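Local coordinates for protein arylsulfatase (Pseudoalteromonas sp. MB47, PDB 7AJ0) that probably hydrolyses sulfate esters of the algal polysaccharide fucoidan, working as an exo-acting, calcium-containing sulfatase that assembles into a hexamer, at residues 96-106 with 321-329; 344-352 with 437-445. All coordinates share one frame; numbering follows the deposited sequence.

Contact 1: 96-106 with 321-329; sequences MYSQPTCTSSR and IFTSDNGPN. With CA (calcium ion), chain G.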
loop_
_atom_site.group_PDB
_atom_site.type_symbol
_atom_site.label_atom_id
_atom_site.label_comp_id
_atom_site.label_asym_id
_atom_site.label_seq_id
_atom_site.Cartn_x
_atom_site.Cartn_y
_atom_site.Cartn_z
ATOM N N MET A 96 22.414 -20.996 10.611
ATOM C CA MET A 96 23.594 -20.823 9.775
ATOM C C MET A 96 23.363 -19.643 8.842
ATOM O O MET A 96 22.267 -19.474 8.300
ATOM C CB MET A 96 23.863 -22.100 8.980
ATOM C CG MET A 96 25.002 -22.019 7.983
ATOM S SD MET A 96 26.624 -21.865 8.729
ATOM C CE MET A 96 27.626 -22.451 7.370
ATOM N N TYR A 97 24.400 -18.826 8.654
ATOM C CA TYR A 97 24.249 -17.553 7.967
ATOM C C TYR A 97 25.266 -17.392 6.851
ATOM O O TYR A 97 26.412 -17.834 6.964
ATOM C CB TYR A 97 24.380 -16.377 8.956
ATOM C CG TYR A 97 23.115 -16.145 9.737
ATOM C CD1 TYR A 97 22.078 -15.398 9.198
ATOM C CD2 TYR A 97 22.943 -16.691 10.998
ATOM C CE1 TYR A 97 20.908 -15.195 9.897
ATOM C CE2 TYR A 97 21.779 -16.490 11.706
ATOM C CZ TYR A 97 20.763 -15.741 11.151
ATOM O OH TYR A 97 19.598 -15.540 11.850
ATOM N N SER A 98 24.818 -16.745 5.771
ATOM C CA SER A 98 25.657 -16.451 4.619
ATOM C C SER A 98 25.617 -14.958 4.331
ATOM O O SER A 98 25.046 -14.189 5.113
ATOM C CB SER A 98 25.181 -17.238 3.401
ATOM O OG SER A 98 23.900 -16.789 2.986
ATOM N N GLN A 99 26.193 -14.536 3.221
ATOM C CA GLN A 99 26.009 -13.183 2.708
ATOM C C GLN A 99 24.792 -13.148 1.797
ATOM O O GLN A 99 24.256 -14.185 1.405
ATOM C CB GLN A 99 27.265 -12.730 1.979
ATOM C CG GLN A 99 28.528 -12.864 2.811
ATOM C CD GLN A 99 28.464 -12.064 4.097
ATOM O OE1 GLN A 99 28.325 -10.840 4.076
ATOM N NE2 GLN A 99 28.555 -12.755 5.227
ATOM N N PRO A 100 24.307 -11.955 1.442
ATOM C CA PRO A 100 23.061 -11.881 0.663
ATOM C C PRO A 100 23.196 -12.218 -0.816
ATOM O O PRO A 100 22.164 -12.402 -1.473
ATOM C CB PRO A 100 22.620 -10.414 0.842
ATOM C CG PRO A 100 23.405 -9.901 2.004
ATOM C CD PRO A 100 24.710 -10.634 1.952
ATOM N N THR A 101 24.409 -12.308 -1.367
ATOM C CA THR A 101 24.579 -12.538 -2.796
ATOM C C THR A 101 25.757 -13.472 -3.045
ATOM O O THR A 101 26.558 -13.753 -2.151
ATOM C CB THR A 101 24.773 -11.214 -3.554
ATOM O OG1 THR A 101 25.802 -10.442 -2.921
ATOM C CG2 THR A 101 23.480 -10.413 -3.565
ATOM N N CYS A 102 25.859 -13.937 -4.297
ATOM C CA CYS A 102 26.748 -15.046 -4.630
ATOM C C CYS A 102 28.208 -14.702 -4.362
ATOM O O CYS A 102 28.882 -15.363 -3.563
ATOM C CB CYS A 102 26.569 -15.435 -6.102
ATOM S SG CYS A 102 24.906 -15.931 -6.583
ATOM N N THR A 103 28.723 -13.680 -5.050
ATOM C CA THR A 103 30.142 -13.358 -4.950
ATOM C C THR A 103 30.541 -13.050 -3.515
ATOM O O THR A 103 31.637 -13.416 -3.074
ATOM C CB THR A 103 30.474 -12.171 -5.858
ATOM O OG1 THR A 103 30.167 -12.506 -7.216
ATOM C CG2 THR A 103 31.946 -11.801 -5.742
ATOM N N SER A 104 29.664 -12.376 -2.769
ATOM C CA SER A 104 29.995 -11.990 -1.402
ATOM C C SER A 104 30.096 -13.206 -0.490
ATOM O O SER A 104 31.007 -13.290 0.342
ATOM C CB SER A 104 28.953 -11.003 -0.878
ATOM O OG SER A 104 29.085 -9.745 -1.515
ATOM N N SER A 105 29.176 -14.161 -0.637
ATOM C CA SER A 105 29.207 -15.353 0.203
ATOM C C SER A 105 30.384 -16.256 -0.147
ATOM O O SER A 105 30.981 -16.877 0.739
ATOM C CB SER A 105 27.896 -16.124 0.060
ATOM O OG SER A 105 26.838 -15.451 0.712
ATOM N N ARG A 106 30.721 -16.357 -1.431
ATOM C CA ARG A 106 31.804 -17.246 -1.837
ATOM C C ARG A 106 33.165 -16.667 -1.480
ATOM O O ARG A 106 34.093 -17.422 -1.168
ATOM C CB ARG A 106 31.687 -17.532 -3.331
ATOM C CG ARG A 106 30.533 -18.471 -3.633
ATOM C CD ARG A 106 29.916 -18.253 -4.999
ATOM N NE ARG A 106 28.632 -18.948 -5.079
ATOM C CZ ARG A 106 28.505 -20.264 -5.221
ATOM N NH1 ARG A 106 29.583 -21.031 -5.305
ATOM N NH2 ARG A 106 27.300 -20.812 -5.277
ATOM N N ILE A 321 30.321 -30.925 5.011
ATOM C CA ILE A 321 29.496 -29.754 5.284
ATOM C C ILE A 321 28.628 -29.506 4.058
ATOM O O ILE A 321 29.145 -29.348 2.944
ATOM C CB ILE A 321 30.345 -28.518 5.622
ATOM C CG1 ILE A 321 31.003 -28.699 6.990
ATOM C CG2 ILE A 321 29.485 -27.262 5.595
ATOM C CD1 ILE A 321 32.003 -27.618 7.355
ATOM N N PHE A 322 27.315 -29.485 4.262
ATOM C CA PHE A 322 26.342 -29.197 3.214
ATOM C C PHE A 322 25.703 -27.853 3.536
ATOM O O PHE A 322 25.138 -27.678 4.621
ATOM C CB PHE A 322 25.289 -30.303 3.131
ATOM C CG PHE A 322 24.257 -30.079 2.064
ATOM C CD1 PHE A 322 23.146 -29.292 2.315
ATOM C CD2 PHE A 322 24.394 -30.659 0.814
ATOM C CE1 PHE A 322 22.196 -29.083 1.336
ATOM C CE2 PHE A 322 23.445 -30.454 -0.168
ATOM C CZ PHE A 322 22.345 -29.664 0.093
ATOM N N THR A 323 25.795 -26.909 2.607
ATOM C CA THR A 323 25.319 -25.560 2.877
ATOM C C THR A 323 24.998 -24.865 1.559
ATOM O O THR A 323 25.162 -25.430 0.475
ATOM C CB THR A 323 26.354 -24.769 3.689
ATOM O OG1 THR A 323 25.804 -23.505 4.080
ATOM C CG2 THR A 323 27.614 -24.526 2.874
ATOM N N SER A 324 24.527 -23.629 1.670
ATOM C CA SER A 324 24.199 -22.781 0.537
ATOM C C SER A 324 25.014 -21.497 0.622
ATOM O O SER A 324 25.624 -21.188 1.649
ATOM C CB SER A 324 22.700 -22.463 0.510
ATOM O OG SER A 324 22.397 -21.527 -0.507
ATOM N N ASP A 325 25.026 -20.742 -0.475
ATOM C CA ASP A 325 25.735 -19.470 -0.495
ATOM C C ASP A 325 24.825 -18.271 -0.259
ATOM O O ASP A 325 25.320 -17.206 0.120
ATOM C CB ASP A 325 26.484 -19.294 -1.822
ATOM C CG ASP A 325 25.571 -18.936 -2.974
ATOM O OD1 ASP A 325 24.399 -19.375 -2.987
ATOM O OD2 ASP A 325 26.040 -18.211 -3.875
ATOM N N ASN A 326 23.520 -18.415 -0.454
ATOM C CA ASN A 326 22.568 -17.358 -0.122
ATOM C C ASN A 326 21.163 -17.935 -0.246
ATOM O O ASN A 326 20.978 -19.103 -0.602
ATOM C CB ASN A 326 22.759 -16.128 -1.012
ATOM C CG ASN A 326 22.818 -16.477 -2.482
ATOM O OD1 ASN A 326 23.880 -16.421 -3.103
ATOM N ND2 ASN A 326 21.674 -16.846 -3.048
ATOM N N GLY A 327 20.170 -17.102 0.059
ATOM C CA GLY A 327 18.793 -17.530 0.038
ATOM C C GLY A 327 18.245 -17.637 -1.366
ATOM O O GLY A 327 18.934 -17.398 -2.367
ATOM N N PRO A 328 16.964 -17.984 -1.452
ATOM C CA PRO A 328 16.361 -18.244 -2.766
ATOM C C PRO A 328 16.298 -16.990 -3.622
ATOM O O PRO A 328 16.047 -15.887 -3.130
ATOM C CB PRO A 328 14.956 -18.755 -2.420
ATOM C CG PRO A 328 14.652 -18.138 -1.093
ATOM C CD PRO A 328 15.974 -18.047 -0.358
ATOM N N ASN A 329 16.528 -17.172 -4.921
ATOM C CA ASN A 329 16.412 -16.093 -5.899
ATOM C C ASN A 329 14.956 -16.024 -6.342
ATOM O O ASN A 329 14.562 -16.606 -7.354
ATOM C CB ASN A 329 17.343 -16.332 -7.080
ATOM C CG ASN A 329 17.363 -15.166 -8.047
ATOM O OD1 ASN A 329 16.527 -14.267 -7.969
ATOM N ND2 ASN A 329 18.320 -15.178 -8.969
HETATM CA CA CA G . 24.250 -17.846 -5.030
#

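Contact 2: 344-352 with 437-445; sequences GKGTTWEGG and YKIHFKVFN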
loop_
_atom_site.group_PDB
_atom_site.type_symbol
_atom_site.label_atom_id
_atom_site.label_comp_id
_atom_site.label_asym_id
_atom_site.label_seq_id
_atom_site.Cartn_x
_atom_site.Cartn_y
_atom_site.Cartn_z
ATOM N N GLY A 344 14.542 -12.636 0.428
ATOM C CA GLY A 344 15.313 -13.642 -0.281
ATOM C C GLY A 344 16.662 -13.084 -0.686
ATOM O O GLY A 344 17.127 -12.088 -0.129
ATOM N N LYS A 345 17.281 -13.746 -1.663
ATOM C CA LYS A 345 18.572 -13.305 -2.176
ATOM C C LYS A 345 18.543 -11.818 -2.504
ATOM O O LYS A 345 17.561 -11.302 -3.045
ATOM C CB LYS A 345 18.934 -14.115 -3.423
ATOM C CG LYS A 345 20.304 -13.833 -4.002
ATOM C CD LYS A 345 20.444 -14.532 -5.345
ATOM C CE LYS A 345 21.863 -14.480 -5.876
ATOM N NZ LYS A 345 21.960 -15.170 -7.194
ATOM N N GLY A 346 19.628 -11.128 -2.163
ATOM C CA GLY A 346 19.739 -9.711 -2.412
ATOM C C GLY A 346 19.249 -8.816 -1.301
ATOM O O GLY A 346 19.190 -7.594 -1.490
ATOM N N THR A 347 18.882 -9.378 -0.153
ATOM C CA THR A 347 18.442 -8.592 0.988
ATOM C C THR A 347 18.997 -9.225 2.254
ATOM O O THR A 347 19.347 -10.407 2.279
ATOM C CB THR A 347 16.913 -8.507 1.084
ATOM O OG1 THR A 347 16.377 -9.790 1.435
ATOM C CG2 THR A 347 16.312 -8.057 -0.237
ATOM N N THR A 348 19.071 -8.423 3.315
ATOM C CA THR A 348 19.477 -8.913 4.624
ATOM C C THR A 348 18.283 -9.253 5.509
ATOM O O THR A 348 18.417 -9.287 6.736
ATOM C CB THR A 348 20.385 -7.898 5.317
ATOM O OG1 THR A 348 19.823 -6.586 5.201
ATOM C CG2 THR A 348 21.773 -7.926 4.691
ATOM N N TRP A 349 17.115 -9.483 4.914
ATOM C CA TRP A 349 16.089 -10.239 5.613
ATOM C C TRP A 349 16.604 -11.657 5.852
ATOM O O TRP A 349 17.551 -12.118 5.207
ATOM C CB TRP A 349 14.789 -10.280 4.816
ATOM C CG TRP A 349 14.104 -8.956 4.676
ATOM C CD1 TRP A 349 13.868 -8.277 3.517
ATOM C CD2 TRP A 349 13.565 -8.149 5.729
ATOM N NE1 TRP A 349 13.212 -7.099 3.781
ATOM C CE2 TRP A 349 13.016 -6.996 5.133
ATOM C CE3 TRP A 349 13.493 -8.288 7.118
ATOM C CZ2 TRP A 349 12.407 -5.989 5.877
ATOM C CZ3 TRP A 349 12.888 -7.290 7.853
ATOM C CH2 TRP A 349 12.352 -6.155 7.232
ATOM N N GLU A 350 15.973 -12.358 6.791
ATOM C CA GLU A 350 16.420 -13.714 7.091
ATOM C C GLU A 350 16.352 -14.608 5.859
ATOM O O GLU A 350 17.182 -15.511 5.703
ATOM C CB GLU A 350 15.588 -14.294 8.231
ATOM C CG GLU A 350 15.844 -13.610 9.561
ATOM C CD GLU A 350 17.253 -13.840 10.061
ATOM O OE1 GLU A 350 17.619 -15.018 10.264
ATOM O OE2 GLU A 350 18.000 -12.851 10.236
ATOM N N GLY A 351 15.393 -14.358 4.964
ATOM C CA GLY A 351 15.288 -15.162 3.761
ATOM C C GLY A 351 16.537 -15.130 2.902
ATOM O O GLY A 351 16.812 -16.079 2.165
ATOM N N GLY A 352 17.309 -14.053 2.987
ATOM C CA GLY A 352 18.477 -13.911 2.146
ATOM C C GLY A 352 19.751 -14.496 2.721
ATOM O O GLY A 352 20.640 -14.902 1.965
ATOM N N TYR A 437 17.887 -12.291 18.593
ATOM C CA TYR A 437 17.355 -10.975 18.261
ATOM C C TYR A 437 18.015 -10.456 16.993
ATOM O O TYR A 437 19.245 -10.443 16.883
ATOM C CB TYR A 437 17.573 -9.996 19.417
ATOM C CG TYR A 437 16.947 -10.464 20.711
ATOM C CD1 TYR A 437 15.631 -10.146 21.020
ATOM C CD2 TYR A 437 17.663 -11.237 21.613
ATOM C CE1 TYR A 437 15.051 -10.579 22.195
ATOM C CE2 TYR A 437 17.092 -11.672 22.790
ATOM C CZ TYR A 437 15.787 -11.340 23.077
ATOM O OH TYR A 437 15.213 -11.776 24.249
ATOM N N LYS A 438 17.191 -10.033 16.040
ATOM C CA LYS A 438 17.632 -9.491 14.760
ATOM C C LYS A 438 17.395 -7.987 14.775
ATOM O O LYS A 438 16.249 -7.540 14.880
ATOM C CB LYS A 438 16.871 -10.160 13.616
ATOM C CG LYS A 438 17.131 -9.583 12.237
ATOM C CD LYS A 438 18.489 -9.986 11.701
ATOM C CE LYS A 438 18.634 -9.585 10.243
ATOM N NZ LYS A 438 17.644 -10.263 9.355
ATOM N N ILE A 439 18.473 -7.212 14.678
ATOM C CA ILE A 439 18.410 -5.754 14.743
ATOM C C ILE A 439 18.792 -5.199 13.378
ATOM O O ILE A 439 19.884 -5.483 12.868
ATOM C CB ILE A 439 19.332 -5.196 15.837
ATOM C CG1 ILE A 439 19.028 -5.848 17.187
ATOM C CG2 ILE A 439 19.180 -3.687 15.947
ATOM C CD1 ILE A 439 19.918 -7.026 17.505
ATOM N N HIS A 440 17.900 -4.405 12.791
ATOM C CA HIS A 440 18.125 -3.804 11.485
ATOM C C HIS A 440 18.418 -2.317 11.641
ATOM O O HIS A 440 17.648 -1.589 12.278
ATOM C CB HIS A 440 16.911 -3.980 10.567
ATOM C CG HIS A 440 16.576 -5.404 10.260
ATOM N ND1 HIS A 440 16.852 -5.989 9.045
ATOM C CD2 HIS A 440 15.971 -6.356 11.008
ATOM C CE1 HIS A 440 16.436 -7.242 9.057
ATOM N NE2 HIS A 440 15.899 -7.491 10.238
ATOM N N PHE A 441 19.523 -1.870 11.051
ATOM C CA PHE A 441 19.830 -0.450 10.956
ATOM C C PHE A 441 19.527 0.114 9.578
ATOM O O PHE A 441 19.354 1.330 9.446
ATOM C CB PHE A 441 21.299 -0.215 11.315
ATOM C CG PHE A 441 21.679 -0.769 12.660
ATOM C CD1 PHE A 441 21.493 -0.022 13.810
ATOM C CD2 PHE A 441 22.204 -2.045 12.774
ATOM C CE1 PHE A 441 21.834 -0.536 15.049
ATOM C CE2 PHE A 441 22.545 -2.563 14.010
ATOM C CZ PHE A 441 22.360 -1.808 15.147
ATOM N N LYS A 442 19.449 -0.740 8.562
ATOM C CA LYS A 442 18.962 -0.378 7.236
ATOM C C LYS A 442 18.099 -1.527 6.740
ATOM O O LYS A 442 18.424 -2.697 6.966
ATOM C CB LYS A 442 20.112 -0.089 6.271
ATOM C CG LYS A 442 20.858 1.203 6.593
ATOM C CD LYS A 442 22.025 1.444 5.647
ATOM C CE LYS A 442 22.721 2.764 5.958
ATOM N NZ LYS A 442 23.860 3.019 5.031
ATOM N N VAL A 443 17.000 -1.191 6.070
ATOM C CA VAL A 443 15.945 -2.147 5.755
ATOM C C VAL A 443 15.702 -2.160 4.254
ATOM O O VAL A 443 15.555 -1.101 3.633
ATOM C CB VAL A 443 14.647 -1.807 6.513
ATOM C CG1 VAL A 443 13.453 -2.520 5.896
ATOM C CG2 VAL A 443 14.795 -2.168 7.982
ATOM N N PHE A 444 15.651 -3.360 3.680
ATOM C CA PHE A 444 15.247 -3.525 2.291
ATOM C C PHE A 444 13.726 -3.500 2.197
ATOM O O PHE A 444 13.037 -4.204 2.942
ATOM C CB PHE A 444 15.783 -4.838 1.726
ATOM C CG PHE A 444 17.265 -4.842 1.495
ATOM C CD1 PHE A 444 18.139 -5.172 2.516
ATOM C CD2 PHE A 444 17.786 -4.527 0.251
ATOM C CE1 PHE A 444 19.502 -5.183 2.304
ATOM C CE2 PHE A 444 19.149 -4.538 0.033
ATOM C CZ PHE A 444 20.008 -4.865 1.061
ATOM N N ASN A 445 13.203 -2.689 1.284
ATOM C CA ASN A 445 11.766 -2.552 1.078
ATOM C C ASN A 445 11.472 -2.866 -0.381
ATOM O O ASN A 445 12.041 -2.239 -1.279
ATOM C CB ASN A 445 11.296 -1.147 1.456
ATOM C CG ASN A 445 9.817 -1.096 1.771
ATOM O OD1 ASN A 445 9.351 -1.724 2.723
ATOM N ND2 ASN A 445 9.072 -0.337 0.980
HETATM O O HOH W 1 18.280 -5.425 6.719
#

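Contact 1: 96-106 with 321-329
C102, D325 and N326 bring the two segments together on one calcium ion. The D325 carboxylate grips the metal with both oxygens, OD2 more closely at 2.2 Å and OD1 at 2.6 Å. N326 gives its amide OD1 at 2.4 Å, and C102 SG is a ligand from the first turn of helix 102-111; D60 and D61 complete the site. The N326 amide is kept from turning by its other end: ND2 donates to G327 O at 2.9 Å in the carbonyl plane, on a lone pair, while OD1 meets the ion. Within 96-106, a hydrogen bond to Q99 O holds the S98 hydroxyl.

Among charged groups, R106 NE reaches D325 OD2 at 3.0 Å in a salt bridge. It comes from above the carboxylate plane, the two flat groups being turned 66° apart, and NH1 of the same guanidinium is held by S267. D325 CG sits between its backbone N and carbonyl carbon (chi1 76°), which lets the carboxylate reach both calcium and arginine.

Packing is slighter. S98 OG lies 3.4 Å from N326 CA, and the M96 and T323 side chains cross at about a right angle, M96 CE lying 3.9 Å from T323 OG1, whose polar partner is P356.

Residues 102-106, CTSSR, match the sulfatase signature in which the leading cysteine is the precursor of the catalytic formylglycine; here it is modelled as cysteine. The chemistry thus implies a buried metal centre in which R106 probably offsets part of the negative charge of D325, and in which C102 is held where sulfatases carry their nucleophile.

Contact 2: 344-352 with 437-445
F444 lays one face of its ring over the backbone of T347: T347 CA stands 3.8 Å from the ring centroid and 11° off the normal, a CH-pi contact, with T347 CB over the same ring nearer CG. The T348 hydroxyl comes instead to the ring edge, OG1 lying 3.2 Å from F444 CE1. W349 directs its indole edge to the strand, where NE1 makes a weak hydrogen bond of 3.0 Å to F444 O. Its six-membered ring meets the H440 ring at a tilt, centroids 4.9 Å apart and planes at 47°, neither stacked nor edge-to-face, and CZ2 meets V443 CG1 at 3.6 Å.

K438 and E350 run alongside each other in opposite directions. With CG anti to the backbone N (chi1 174°) and bends at chi2 and chi4, the lysine brings NZ to T348 O at 2.9 Å, in the carbonyl plane, and to E350 OE2 at 2.8 Å, on the lone pair away from OE1. E350 OE1 is taken by Y97, while E476 forms a second salt bridge with K438 and also bonds H440 NE2. A methionine in place of K438 would probably leave T348 O without this donor and two carboxylates, E350 and E476, without their shared positive partner.

A water at the edge of the H440 ring bonds ND1 and T348 OG1, and donates to K442 O at 2.7 Å; T348 OG1 also bonds T430.

The loop leading into helix 350-353 is thus fastened to the C-terminal strands by a buried ion cluster, whose lysine probably steadies the two acidic groups, and by aromatic packing.

From the N terminus, strand 91-97 and the start of helix 102-111 come first; the chain then runs 214 residues before contact 1 closes at the end of strand 318-324. Contact 2 opens shortly afterwards at 344-352 and closes 84 residues on, at strands 437-440 and 442-446. The loops therefore follow in series, neither enclosing nor crossing the other. Contact 1 ties together parts of the large mixed sheet and the metal site, whereas contact 2 joins this core to the smaller C-terminal antiparallel sheets. Their centres lie 14 Å apart, and K345 links them: its N probably hydrogen-bonds P328 O, and its NZ packs against C102 SG while salt-bridging D61.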